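Local coordinates for protein 2,3-dihydroxy-2,3-dihydrophenylpropionate dehydrogenase (Pseudomonas sp. MC1, PDB 5XTF) that probably oxidises cis-dihydrodiols such as naphthalene dihydrodiol to the matching catechol-type diols, as an NAD(+)-dependent short-chain dehydrogenase, at residues Ser135-Ile140 with Leu180-Ala185; Thr157-Ser162 with Ser170-Ser175; Asp77-Ala82 with Phe129-Lys134; Ala185-Leu190 with Ile194-Val199. All coordinates share one frame; numbering follows the deposited sequence.

From the N terminus, contact 3 comes first: it closes a loop of 46 residues by bringing the turn after strand 72-75 against helix 118-150. Contact 1 opens at the next residue of the same helix and is closed by helix 170-190, enclosing strand 153-157. Nested within that loop, contact 2 folds the chain beyond strand 153-157 back onto the start of helix 170-190. Contact 4 follows in series, sharing A185 with contact 1, and joins the end of this helix to strand 195-201. None of the loops cross. Together they tie the two long helices to the coenzyme-binding side and central parallel sheet of the Rossmann-type fold.

Contact 1: Ser135-Ile140 with Leu180-Ala185; sequences SYFSGI and LGMVKA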
loop_
_atom_site.group_PDB
_atom_site.type_symbol
_atom_site.label_atom_id
_atom_site.label_comp_id
_atom_site.label_asym_id
_atom_site.label_seq_id
_atom_site.Cartn_x
_atom_site.Cartn_y
_atom_site.Cartn_z
ATOM N N SER B 135 1.007 4.621 -24.222
ATOM C CA SER B 135 -0.204 4.894 -24.979
ATOM C C SER B 135 -1.392 5.240 -24.074
ATOM O O SER B 135 -2.364 5.824 -24.560
ATOM C CB SER B 135 -0.534 3.716 -25.895
ATOM O OG SER B 135 -1.118 2.672 -25.140
ATOM N N TYR B 136 -1.334 4.943 -22.770
ATOM C CA TYR B 136 -2.302 5.548 -21.851
ATOM C C TYR B 136 -2.101 7.060 -21.782
ATOM O O TYR B 136 -3.068 7.829 -21.863
ATOM C CB TYR B 136 -2.199 4.948 -20.449
ATOM C CG TYR B 136 -2.826 3.584 -20.258
ATOM C CD1 TYR B 136 -3.260 2.817 -21.338
ATOM C CD2 TYR B 136 -2.990 3.065 -18.981
ATOM C CE1 TYR B 136 -3.835 1.563 -21.133
ATOM C CE2 TYR B 136 -3.554 1.823 -18.770
ATOM C CZ TYR B 136 -3.975 1.080 -19.836
ATOM O OH TYR B 136 -4.522 -0.142 -19.565
ATOM N N PHE B 137 -0.836 7.500 -21.657
ATOM C CA PHE B 137 -0.533 8.931 -21.705
ATOM C C PHE B 137 -1.038 9.559 -22.999
ATOM O O PHE B 137 -1.613 10.656 -22.983
ATOM C CB PHE B 137 0.973 9.163 -21.561
ATOM C CG PHE B 137 1.479 9.104 -20.137
ATOM C CD1 PHE B 137 2.085 7.951 -19.646
ATOM C CD2 PHE B 137 1.369 10.202 -19.303
ATOM C CE1 PHE B 137 2.557 7.893 -18.341
ATOM C CE2 PHE B 137 1.837 10.154 -18.001
ATOM C CZ PHE B 137 2.431 8.999 -17.521
ATOM N N SER B 138 -0.842 8.872 -24.127
ATOM C CA SER B 138 -1.236 9.415 -25.429
ATOM C C SER B 138 -2.755 9.559 -25.546
ATOM O O SER B 138 -3.258 10.627 -25.919
ATOM C CB SER B 138 -0.674 8.531 -26.543
ATOM O OG SER B 138 -1.145 8.923 -27.829
ATOM N N GLY B 139 -3.503 8.504 -25.209
ATOM C CA GLY B 139 -4.955 8.603 -25.204
ATOM C C GLY B 139 -5.481 9.719 -24.317
ATOM O O GLY B 139 -6.387 10.463 -24.710
ATOM N N ILE B 140 -4.927 9.856 -23.109
ATOM C CA ILE B 140 -5.424 10.877 -22.186
ATOM C C ILE B 140 -5.082 12.280 -22.690
ATOM O O ILE B 140 -5.917 13.198 -22.629
ATOM C CB ILE B 140 -4.880 10.619 -20.770
ATOM C CG1 ILE B 140 -5.558 9.378 -20.183
ATOM C CG2 ILE B 140 -5.060 11.850 -19.891
ATOM C CD1 ILE B 140 -4.812 8.745 -19.071
ATOM N N LEU B 180 -0.593 2.419 -11.831
ATOM C CA LEU B 180 -0.964 2.922 -10.508
ATOM C C LEU B 180 -0.411 4.309 -10.270
ATOM O O LEU B 180 -1.075 5.150 -9.657
ATOM C CB LEU B 180 -0.445 2.010 -9.407
ATOM C CG LEU B 180 -0.944 0.582 -9.351
ATOM C CD1 LEU B 180 -0.467 -0.005 -8.027
ATOM C CD2 LEU B 180 -2.449 0.534 -9.468
ATOM N N GLY B 181 0.815 4.561 -10.727
ATOM C CA GLY B 181 1.403 5.871 -10.532
ATOM C C GLY B 181 0.670 6.944 -11.308
ATOM O O GLY B 181 0.408 8.030 -10.785
ATOM N N MET B 182 0.322 6.647 -12.561
ATOM C CA MET B 182 -0.466 7.573 -13.375
ATOM C C MET B 182 -1.797 7.905 -12.723
ATOM O O MET B 182 -2.221 9.065 -12.729
ATOM C CB MET B 182 -0.724 6.984 -14.758
ATOM C CG MET B 182 0.487 6.616 -15.540
ATOM S SD MET B 182 -0.024 5.862 -17.109
ATOM C CE MET B 182 -0.847 7.234 -17.926
ATOM N N VAL B 183 -2.498 6.891 -12.206
ATOM C CA VAL B 183 -3.801 7.112 -11.576
ATOM C C VAL B 183 -3.689 8.135 -10.456
ATOM O O VAL B 183 -4.513 9.046 -10.339
ATOM C CB VAL B 183 -4.390 5.791 -11.048
ATOM C CG1 VAL B 183 -5.615 6.082 -10.250
ATOM C CG2 VAL B 183 -4.721 4.848 -12.180
ATOM N N LYS B 184 -2.668 8.001 -9.613
ATOM C CA LYS B 184 -2.549 8.918 -8.486
ATOM C C LYS B 184 -2.133 10.310 -8.938
ATOM O O LYS B 184 -2.668 11.308 -8.442
ATOM C CB LYS B 184 -1.557 8.378 -7.464
ATOM C CG LYS B 184 -1.840 6.968 -7.000
ATOM C CD LYS B 184 -1.088 6.704 -5.692
ATOM C CE LYS B 184 -0.612 5.260 -5.561
ATOM N NZ LYS B 184 0.477 5.204 -4.536
ATOM N N ALA B 185 -1.160 10.403 -9.860
ATOM C CA ALA B 185 -0.651 11.710 -10.270
ATOM C C ALA B 185 -1.675 12.481 -11.092
ATOM O O ALA B 185 -1.878 13.683 -10.880
ATOM C CB ALA B 185 0.647 11.545 -11.060
#
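M182 reaches from helix 170-190 to the face of the F137 ring on helix 118-150. Its terminal methyl CE lies almost exactly over the centre, 3.5 Å from the F137 ring centroid and only 12° off the normal, the geometry of a CH-pi contact. The sulfur is set back toward one side of the same ring, with M182 SD 3.5 Å from F137 CE1, so the pair is also a Met-aromatic contact. M182 CG touches the outer end, 3.7 Å from F137 CZ. This overlap depends on a bend near the end of the thioether: chi3 of 65° folds CE over the ring instead of extending it past. The same methyl is flanked by Y136, whose CB is 3.7 Å from M182 CE, and more loosely by I140, whose CD1 is 4.4 Å from it.

Beyond CB, the Y136 ring has M182 SD at its edge and turns toward the sheet, where its hydroxyl is hydrogen-bonded to the carbonyl of T157 and its side chain lies near K176, a residue of the NAD(+) site. F137 instead faces the second subunit and meets the ring of F125 there. The two helix segments are inclined at 31° with their axes 11.7 Å apart, a spacing that a long side chain can span. Helices in these positions pair across a subunit interface in tetrameric short-chain dehydrogenases, which agrees with the neighbouring chain packing here against both F137 and M182. The buried join is thus entirely apolar, resting on dispersion and on the weak attraction of a sulfur-bound methyl for the pi cloud beneath it.

Contact 2: Thr157-Ser162 with Ser170-Ser175; sequences TASVSS and SCYIAS
Y172 and S159 both carry their first side-chain bond trans to the main-chain nitrogen (chi1 -175° and 176°), which extends the phenol away from the start of helix 170-190 and turns the serine hydroxyl to meet it. Y172 and K176 have the Tyr-x-x-x-Lys spacing of the short-chain dehydrogenase signature, and S159 appears to occupy the place of the family's active-site serine, so the pair probably forms part of the catalytic centre. A hydrogen bond of 3.2 Å joins S159 OG to Y172 OH.

The serine oxygen has a second partner: S161 N donates to S159 OG at 3.0 Å with an angle of 153°, closing an ST turn. The loop's own backbone thereby positions the hydroxyl that touches the tyrosine. S161 braces the phenol from its edge. Its OG lies in the ring plane 3.2 Å from Y172 CE2, while S161 CB is 3.4 Å from the same carbon. One residue further along the helix, I173 packs against S161, with its CG2 3.4 Å from S161 O and its CG1 4.0 Å from S161 CB.

Around this core, the Y172 ring meets W108 edge-to-face, and K176, known to bind NAD(+), is hydrogen-bonded through NZ to the carbonyl of A158. N132 of helix 118-150, which probably corresponds to the asparagine of the family's active-site tetrad, donates through ND2 to S175 OG. That hydroxyl in turn bonds back to its own helix, S175 OG giving its hydrogen to Y172 O at 2.8 Å.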
loop_
_atom_site.group_PDB
_atom_site.type_symbol
_atom_site.label_atom_id
_atom_site.label_comp_id
_atom_site.label_asym_id
_atom_site.label_seq_id
_atom_site.Cartn_x
_atom_site.Cartn_y
_atom_site.Cartn_z
ATOM N N THR B 157 -7.243 0.585 -17.315
ATOM C CA THR B 157 -7.105 -0.803 -16.914
ATOM C C THR B 157 -5.703 -0.988 -16.328
ATOM O O THR B 157 -4.693 -0.823 -17.028
ATOM C CB THR B 157 -7.350 -1.735 -18.104
ATOM O OG1 THR B 157 -8.716 -1.625 -18.540
ATOM C CG2 THR B 157 -7.045 -3.174 -17.739
ATOM N N ALA B 158 -5.646 -1.271 -15.029
ATOM C CA ALA B 158 -4.416 -1.683 -14.371
ATOM C C ALA B 158 -4.347 -3.200 -14.445
ATOM O O ALA B 158 -4.562 -3.763 -15.521
ATOM C CB ALA B 158 -4.375 -1.173 -12.930
ATOM N N SER B 159 -4.096 -3.873 -13.321
ATOM C CA SER B 159 -3.906 -5.324 -13.309
ATOM C C SER B 159 -3.697 -5.790 -11.867
ATOM O O SER B 159 -3.329 -5.000 -10.990
ATOM C CB SER B 159 -2.708 -5.723 -14.191
ATOM O OG SER B 159 -2.433 -7.106 -14.140
ATOM N N VAL B 160 -3.934 -7.085 -11.626
ATOM C CA VAL B 160 -3.519 -7.648 -10.340
ATOM C C VAL B 160 -2.010 -7.553 -10.210
ATOM O O VAL B 160 -1.473 -7.467 -9.096
ATOM C CB VAL B 160 -4.007 -9.105 -10.164
ATOM C CG1 VAL B 160 -3.322 -10.031 -11.147
ATOM C CG2 VAL B 160 -3.763 -9.587 -8.726
ATOM N N SER B 161 -1.303 -7.547 -11.343
ATOM C CA SER B 161 0.136 -7.332 -11.377
ATOM C C SER B 161 0.536 -5.936 -10.918
ATOM O O SER B 161 1.728 -5.693 -10.692
ATOM C CB SER B 161 0.664 -7.579 -12.791
ATOM O OG SER B 161 0.637 -8.962 -13.126
ATOM N N SER B 162 -0.422 -5.013 -10.792
ATOM C CA SER B 162 -0.128 -3.719 -10.192
ATOM C C SER B 162 0.106 -3.811 -8.684
ATOM O O SER B 162 0.648 -2.867 -8.105
ATOM C CB SER B 162 -1.270 -2.739 -10.458
ATOM O OG SER B 162 -1.568 -2.647 -11.836
ATOM N N SER B 170 8.943 -9.315 -14.961
ATOM C CA SER B 170 9.218 -8.049 -14.299
ATOM C C SER B 170 8.848 -6.863 -15.170
ATOM O O SER B 170 8.453 -5.820 -14.641
ATOM C CB SER B 170 10.687 -7.979 -13.892
ATOM O OG SER B 170 11.522 -8.079 -15.031
ATOM N N CYS B 171 8.974 -6.985 -16.497
ATOM C CA CYS B 171 8.526 -5.892 -17.360
ATOM C C CYS B 171 7.038 -5.638 -17.173
ATOM O O CYS B 171 6.617 -4.505 -16.910
ATOM C CB CYS B 171 8.827 -6.191 -18.829
ATOM S SG CYS B 171 10.588 -6.426 -19.162
ATOM N N TYR B 172 6.227 -6.692 -17.295
ATOM C CA TYR B 172 4.788 -6.528 -17.153
ATOM C C TYR B 172 4.441 -5.943 -15.794
ATOM O O TYR B 172 3.661 -4.989 -15.712
ATOM C CB TYR B 172 4.072 -7.865 -17.369
ATOM C CG TYR B 172 2.550 -7.759 -17.350
ATOM C CD1 TYR B 172 1.837 -7.337 -18.478
ATOM C CD2 TYR B 172 1.826 -8.086 -16.205
ATOM C CE1 TYR B 172 0.444 -7.237 -18.460
ATOM C CE2 TYR B 172 0.428 -7.992 -16.185
ATOM C CZ TYR B 172 -0.250 -7.571 -17.311
ATOM O OH TYR B 172 -1.622 -7.482 -17.252
ATOM N N ILE B 173 5.037 -6.473 -14.721
ATOM C CA ILE B 173 4.675 -6.010 -13.388
ATOM C C ILE B 173 5.087 -4.560 -13.198
ATOM O O ILE B 173 4.355 -3.767 -12.590
ATOM C CB ILE B 173 5.274 -6.932 -12.314
ATOM C CG1 ILE B 173 4.568 -8.282 -12.368
ATOM C CG2 ILE B 173 5.106 -6.320 -10.946
ATOM C CD1 ILE B 173 5.060 -9.272 -11.383
ATOM N N ALA B 174 6.242 -4.178 -13.751
ATOM C CA ALA B 174 6.684 -2.792 -13.653
ATOM C C ALA B 174 5.761 -1.866 -14.436
ATOM O O ALA B 174 5.448 -0.761 -13.981
ATOM C CB ALA B 174 8.126 -2.674 -14.142
ATOM N N SER B 175 5.298 -2.299 -15.611
ATOM C CA SER B 175 4.396 -1.445 -16.379
ATOM C C SER B 175 3.064 -1.278 -15.657
ATOM O O SER B 175 2.486 -0.188 -15.644
ATOM C CB SER B 175 4.170 -2.001 -17.786
ATOM O OG SER B 175 3.349 -3.161 -17.796
#

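Contact 3: Asp77-Ala82 with Phe129-Lys134; sequences DVRDHA and FDINVK
R79 lays its aliphatic part across D130 and I131, with its CD 3.5 Å from I131 CG1 and 3.7 Å from D130 CB. It projects from a type I turn, D77 to D80, that follows strand 72-75 of the Rossmann-type fold and carries two NAD(+)-binding residues, D77 and V78. The R79 and I131 side chains pass at a slant, whereas R79 and D130 meet at about a right angle.

A bend at chi3 of -70° swings the guanidinium back toward D77 of its own turn. There it grips the carboxylate side-on: R79 NE donates to D77 OD1 at 3.3 Å, within 6° of the guanidinium plane, and R79 NH2 makes a salt bridge to D77 OD2 at 3.0 Å. One face of the group is touched near its rim by I131 CD1. D130 has the opposite charge, its OD2 lying 5.2 Å from R79 NH1. A water between them accepts from R79 NH1 at 3.1 Å; its implausibly short approach to D130 OD2 leaves that second link doubtful.

In an Asx turn, R79 N reaches D77 OD1 at 2.8 Å on its anti side, tilted from the carboxylate plane, while R79 NE uses the syn lone pair of that oxygen.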
loop_
_atom_site.group_PDB
_atom_site.type_symbol
_atom_site.label_atom_id
_atom_site.label_comp_id
_atom_site.label_asym_id
_atom_site.label_seq_id
_atom_site.Cartn_x
_atom_site.Cartn_y
_atom_site.Cartn_z
ATOM N N ASP B 77 -3.477 1.241 -34.344
ATOM C CA ASP B 77 -2.515 0.909 -33.295
ATOM C C ASP B 77 -2.502 2.011 -32.241
ATOM O O ASP B 77 -2.282 3.186 -32.565
ATOM C CB ASP B 77 -1.129 0.722 -33.905
ATOM C CG ASP B 77 -0.135 0.151 -32.933
ATOM O OD1 ASP B 77 -0.196 0.468 -31.723
ATOM O OD2 ASP B 77 0.722 -0.620 -33.388
ATOM N N VAL B 78 -2.741 1.629 -30.981
ATOM C CA VAL B 78 -2.834 2.612 -29.909
ATOM C C VAL B 78 -1.478 3.279 -29.628
ATOM O O VAL B 78 -1.433 4.401 -29.105
ATOM C CB VAL B 78 -3.452 1.930 -28.663
ATOM C CG1 VAL B 78 -2.421 1.129 -27.908
ATOM C CG2 VAL B 78 -4.136 2.939 -27.758
ATOM N N ARG B 79 -0.373 2.660 -30.038
ATOM C CA ARG B 79 0.945 3.273 -29.898
ATOM C C ARG B 79 1.176 4.434 -30.841
ATOM O O ARG B 79 2.223 5.068 -30.748
ATOM C CB ARG B 79 2.043 2.245 -30.132
ATOM C CG ARG B 79 2.142 1.227 -29.052
ATOM C CD ARG B 79 3.140 0.182 -29.448
ATOM N NE ARG B 79 2.655 -0.645 -30.542
ATOM C CZ ARG B 79 3.355 -1.643 -31.071
ATOM N NH1 ARG B 79 4.575 -1.921 -30.609
ATOM N NH2 ARG B 79 2.845 -2.354 -32.069
ATOM N N ASP B 80 0.245 4.737 -31.730
ATOM C CA ASP B 80 0.382 5.834 -32.674
ATOM C C ASP B 80 -0.530 6.971 -32.222
ATOM O O ASP B 80 -1.757 6.802 -32.164
ATOM C CB ASP B 80 0.042 5.339 -34.081
ATOM C CG ASP B 80 0.043 6.437 -35.120
ATOM O OD1 ASP B 80 -1.071 6.795 -35.590
ATOM O OD2 ASP B 80 1.141 6.931 -35.483
ATOM N N HIS B 81 0.070 8.123 -31.900
ATOM C CA HIS B 81 -0.685 9.213 -31.289
ATOM C C HIS B 81 -1.814 9.696 -32.196
ATOM O O HIS B 81 -2.943 9.909 -31.734
ATOM C CB HIS B 81 0.252 10.372 -30.930
ATOM C CG HIS B 81 -0.427 11.481 -30.200
ATOM N ND1 HIS B 81 -1.087 11.285 -29.004
ATOM C CD2 HIS B 81 -0.573 12.795 -30.499
ATOM C CE1 HIS B 81 -1.611 12.428 -28.598
ATOM N NE2 HIS B 81 -1.313 13.361 -29.486
ATOM N N ALA B 82 -1.534 9.851 -33.493
ATOM C CA ALA B 82 -2.550 10.313 -34.434
ATOM C C ALA B 82 -3.776 9.413 -34.431
ATOM O O ALA B 82 -4.900 9.902 -34.602
ATOM C CB ALA B 82 -1.958 10.401 -35.841
ATOM N N PHE B 129 6.061 -1.152 -22.440
ATOM C CA PHE B 129 5.842 0.187 -21.910
ATOM C C PHE B 129 5.183 1.118 -22.925
ATOM O O PHE B 129 4.413 2.006 -22.529
ATOM C CB PHE B 129 7.157 0.749 -21.381
ATOM C CG PHE B 129 7.464 0.281 -19.983
ATOM C CD1 PHE B 129 7.948 -0.994 -19.757
ATOM C CD2 PHE B 129 7.214 1.108 -18.887
ATOM C CE1 PHE B 129 8.197 -1.434 -18.459
ATOM C CE2 PHE B 129 7.456 0.676 -17.588
ATOM C CZ PHE B 129 7.958 -0.597 -17.378
ATOM N N ASP B 130 5.437 0.917 -24.227
ATOM C CA ASP B 130 4.712 1.685 -25.234
ATOM C C ASP B 130 3.211 1.434 -25.149
ATOM O O ASP B 130 2.412 2.375 -25.244
ATOM C CB ASP B 130 5.225 1.357 -26.634
ATOM C CG ASP B 130 6.524 2.051 -26.945
ATOM O OD1 ASP B 130 6.796 3.071 -26.274
ATOM O OD2 ASP B 130 7.271 1.580 -27.838
ATOM N N ILE B 131 2.807 0.182 -24.948
ATOM C CA ILE B 131 1.388 -0.170 -24.985
ATOM C C ILE B 131 0.727 -0.002 -23.627
ATOM O O ILE B 131 -0.362 0.572 -23.522
ATOM C CB ILE B 131 1.207 -1.612 -25.492
ATOM C CG1 ILE B 131 1.633 -1.733 -26.948
ATOM C CG2 ILE B 131 -0.238 -2.037 -25.318
ATOM C CD1 ILE B 131 1.663 -3.171 -27.433
ATOM N N ASN B 132 1.338 -0.551 -22.579
ATOM C CA ASN B 132 0.704 -0.561 -21.267
ATOM C C ASN B 132 0.824 0.763 -20.531
ATOM O O ASN B 132 0.089 0.965 -19.567
ATOM C CB ASN B 132 1.291 -1.660 -20.387
ATOM C CG ASN B 132 1.048 -3.036 -20.945
ATOM O OD1 ASN B 132 0.265 -3.215 -21.883
ATOM N ND2 ASN B 132 1.702 -4.024 -20.364
ATOM N N VAL B 133 1.706 1.668 -20.957
ATOM C CA VAL B 133 1.916 2.913 -20.228
ATOM C C VAL B 133 1.913 4.117 -21.156
ATOM O O VAL B 133 1.090 5.023 -20.995
ATOM C CB VAL B 133 3.222 2.881 -19.416
ATOM C CG1 VAL B 133 3.374 4.186 -18.620
ATOM C CG2 VAL B 133 3.260 1.658 -18.487
ATOM N N LYS B 134 2.835 4.156 -22.121
ATOM C CA LYS B 134 2.955 5.354 -22.946
ATOM C C LYS B 134 1.658 5.647 -23.700
ATOM O O LYS B 134 1.225 6.805 -23.788
ATOM C CB LYS B 134 4.124 5.225 -23.923
ATOM C CG LYS B 134 4.547 6.581 -24.424
ATOM C CD LYS B 134 5.547 6.531 -25.569
ATOM C CE LYS B 134 5.912 7.965 -25.975
ATOM N NZ LYS B 134 7.006 8.038 -26.985
HETATM O O HOH W 1 6.700 0.090 -29.640
#

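Contact 4: Ala185-Leu190 with Ile194-Val199; sequences ALAYEL and IRVNAV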
loop_
_atom_site.group_PDB
_atom_site.type_symbol
_atom_site.label_atom_id
_atom_site.label_comp_id
_atom_site.label_asym_id
_atom_site.label_seq_id
_atom_site.Cartn_x
_atom_site.Cartn_y
_atom_site.Cartn_z
ATOM N N ALA B 185 -1.160 10.403 -9.860
ATOM C CA ALA B 185 -0.651 11.710 -10.270
ATOM C C ALA B 185 -1.675 12.481 -11.092
ATOM O O ALA B 185 -1.878 13.683 -10.880
ATOM C CB ALA B 185 0.647 11.545 -11.060
ATOM N N LEU B 186 -2.329 11.813 -12.039
ATOM C CA LEU B 186 -3.304 12.507 -12.870
ATOM C C LEU B 186 -4.551 12.890 -12.079
ATOM O O LEU B 186 -5.101 13.974 -12.280
ATOM C CB LEU B 186 -3.656 11.645 -14.076
ATOM C CG LEU B 186 -2.464 11.484 -15.004
ATOM C CD1 LEU B 186 -2.840 10.599 -16.168
ATOM C CD2 LEU B 186 -1.973 12.857 -15.467
ATOM N N ALA B 187 -5.008 12.035 -11.163
ATOM C CA ALA B 187 -6.182 12.400 -10.376
ATOM C C ALA B 187 -5.905 13.632 -9.543
ATOM O O ALA B 187 -6.750 14.529 -9.437
ATOM C CB ALA B 187 -6.612 11.246 -9.472
ATOM N N TYR B 188 -4.713 13.700 -8.954
ATOM C CA TYR B 188 -4.330 14.887 -8.203
ATOM C C TYR B 188 -4.227 16.099 -9.114
ATOM O O TYR B 188 -4.719 17.180 -8.774
ATOM C CB TYR B 188 -3.007 14.649 -7.472
ATOM C CG TYR B 188 -2.671 15.759 -6.506
ATOM C CD1 TYR B 188 -3.370 15.900 -5.310
ATOM C CD2 TYR B 188 -1.672 16.676 -6.793
ATOM C CE1 TYR B 188 -3.075 16.916 -4.425
ATOM C CE2 TYR B 188 -1.363 17.694 -5.910
ATOM C CZ TYR B 188 -2.066 17.808 -4.731
ATOM O OH TYR B 188 -1.767 18.820 -3.849
ATOM N N GLU B 189 -3.616 15.930 -10.287
ATOM C CA GLU B 189 -3.358 17.069 -11.164
ATOM C C GLU B 189 -4.636 17.611 -11.804
ATOM O O GLU B 189 -4.776 18.824 -11.973
ATOM C CB GLU B 189 -2.356 16.673 -12.245
ATOM C CG GLU B 189 -2.084 17.790 -13.229
ATOM C CD GLU B 189 -1.054 17.423 -14.277
ATOM O OE1 GLU B 189 -0.214 16.516 -14.032
ATOM O OE2 GLU B 189 -1.096 18.048 -15.361
ATOM N N LEU B 190 -5.574 16.737 -12.175
ATOM C CA LEU B 190 -6.747 17.143 -12.945
ATOM C C LEU B 190 -7.955 17.494 -12.088
ATOM O O LEU B 190 -8.932 18.024 -12.619
ATOM C CB LEU B 190 -7.128 16.040 -13.930
ATOM C CG LEU B 190 -5.981 15.696 -14.886
ATOM C CD1 LEU B 190 -6.281 14.420 -15.645
ATOM C CD2 LEU B 190 -5.661 16.856 -15.841
ATOM N N ILE B 194 -11.617 16.778 -13.622
ATOM C CA ILE B 194 -11.648 15.465 -14.253
ATOM C C ILE B 194 -11.296 14.407 -13.218
ATOM O O ILE B 194 -10.275 14.526 -12.536
ATOM C CB ILE B 194 -10.673 15.402 -15.438
ATOM C CG1 ILE B 194 -11.172 16.304 -16.566
ATOM C CG2 ILE B 194 -10.470 13.955 -15.887
ATOM C CD1 ILE B 194 -10.141 16.496 -17.641
ATOM N N ARG B 195 -12.128 13.373 -13.107
ATOM C CA ARG B 195 -11.837 12.249 -12.229
ATOM C C ARG B 195 -11.001 11.211 -12.966
ATOM O O ARG B 195 -11.190 10.985 -14.164
ATOM C CB ARG B 195 -13.122 11.599 -11.705
ATOM C CG ARG B 195 -13.844 12.429 -10.677
ATOM C CD ARG B 195 -15.172 11.799 -10.277
ATOM N NE ARG B 195 -15.978 11.435 -11.436
ATOM C CZ ARG B 195 -16.159 10.188 -11.856
ATOM N NH1 ARG B 195 -15.594 9.182 -11.200
ATOM N NH2 ARG B 195 -16.902 9.946 -12.929
ATOM N N VAL B 196 -10.090 10.561 -12.241
ATOM C CA VAL B 196 -9.206 9.560 -12.833
ATOM C C VAL B 196 -9.123 8.368 -11.893
ATOM O O VAL B 196 -8.779 8.526 -10.719
ATOM C CB VAL B 196 -7.788 10.099 -13.104
ATOM C CG1 VAL B 196 -7.043 9.113 -13.975
ATOM C CG2 VAL B 196 -7.816 11.473 -13.765
ATOM N N ASN B 197 -9.409 7.178 -12.411
ATOM C CA ASN B 197 -9.464 5.971 -11.601
ATOM C C ASN B 197 -8.981 4.798 -12.432
ATOM O O ASN B 197 -8.627 4.940 -13.604
ATOM C CB ASN B 197 -10.875 5.706 -11.088
ATOM C CG ASN B 197 -11.381 6.804 -10.202
ATOM O OD1 ASN B 197 -10.928 6.951 -9.072
ATOM N ND2 ASN B 197 -12.327 7.598 -10.713
ATOM N N ALA B 198 -8.972 3.621 -11.816
ATOM C CA ALA B 198 -8.506 2.430 -12.504
ATOM C C ALA B 198 -9.196 1.202 -11.951
ATOM O O ALA B 198 -9.661 1.180 -10.813
ATOM C CB ALA B 198 -6.990 2.250 -12.383
ATOM N N VAL B 199 -9.240 0.174 -12.786
ATOM C CA VAL B 199 -9.707 -1.151 -12.423
ATOM C C VAL B 199 -8.535 -2.111 -12.575
ATOM O O VAL B 199 -7.834 -2.072 -13.588
ATOM C CB VAL B 199 -10.878 -1.597 -13.316
ATOM C CG1 VAL B 199 -11.329 -2.982 -12.930
ATOM C CG2 VAL B 199 -12.006 -0.618 -13.221
HETATM O O HOH W 2 -9.419 13.934 -10.069
#
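V196 points from strand 195-201 into the flank of helix 170-190, and its side chain can be traced outward from the backbone. CB rests against the helix main chain, 3.9 Å from A187 N, and lies 4.0 Å from A187 CB. A chi1 of -168° sets CG1 across from the backbone N, and CG2 takes the place beside that nitrogen and becomes the branch that enters the helix surface. There V196 CG2 lies 3.8 Å from L190 CD1, the end of a leucine one turn further on, and 4.2 Å from L186 CB. One methyl thus sits between two leucines of successive turns, with A187 alongside. The small side chain of A187 lets the strand come close: its CB is 3.7 Å from V196 O.

Helix and strand segments run nearly antiparallel, at 168°, as expected for the return half of a beta-alpha-beta unit in which strands 153-157 and 195-201 are parallel neighbours joined through helix 170-190. On the sheet side V196 also packs on V154 and M156 of strand 153-157.

The connection between helix and strand is very short. I194 N donates to L190 O, the final carbonyl of the helix, at 3.1 Å and 166°, and the two side chains pack beside this bond with L190 CB 3.9 Å from I194 CB. I194 continues onto L144 and L147 of helix 118-150. A water links the two backbones, donating to A187 O, at 2.8 Å, and to the carbonyl oxygen of I194.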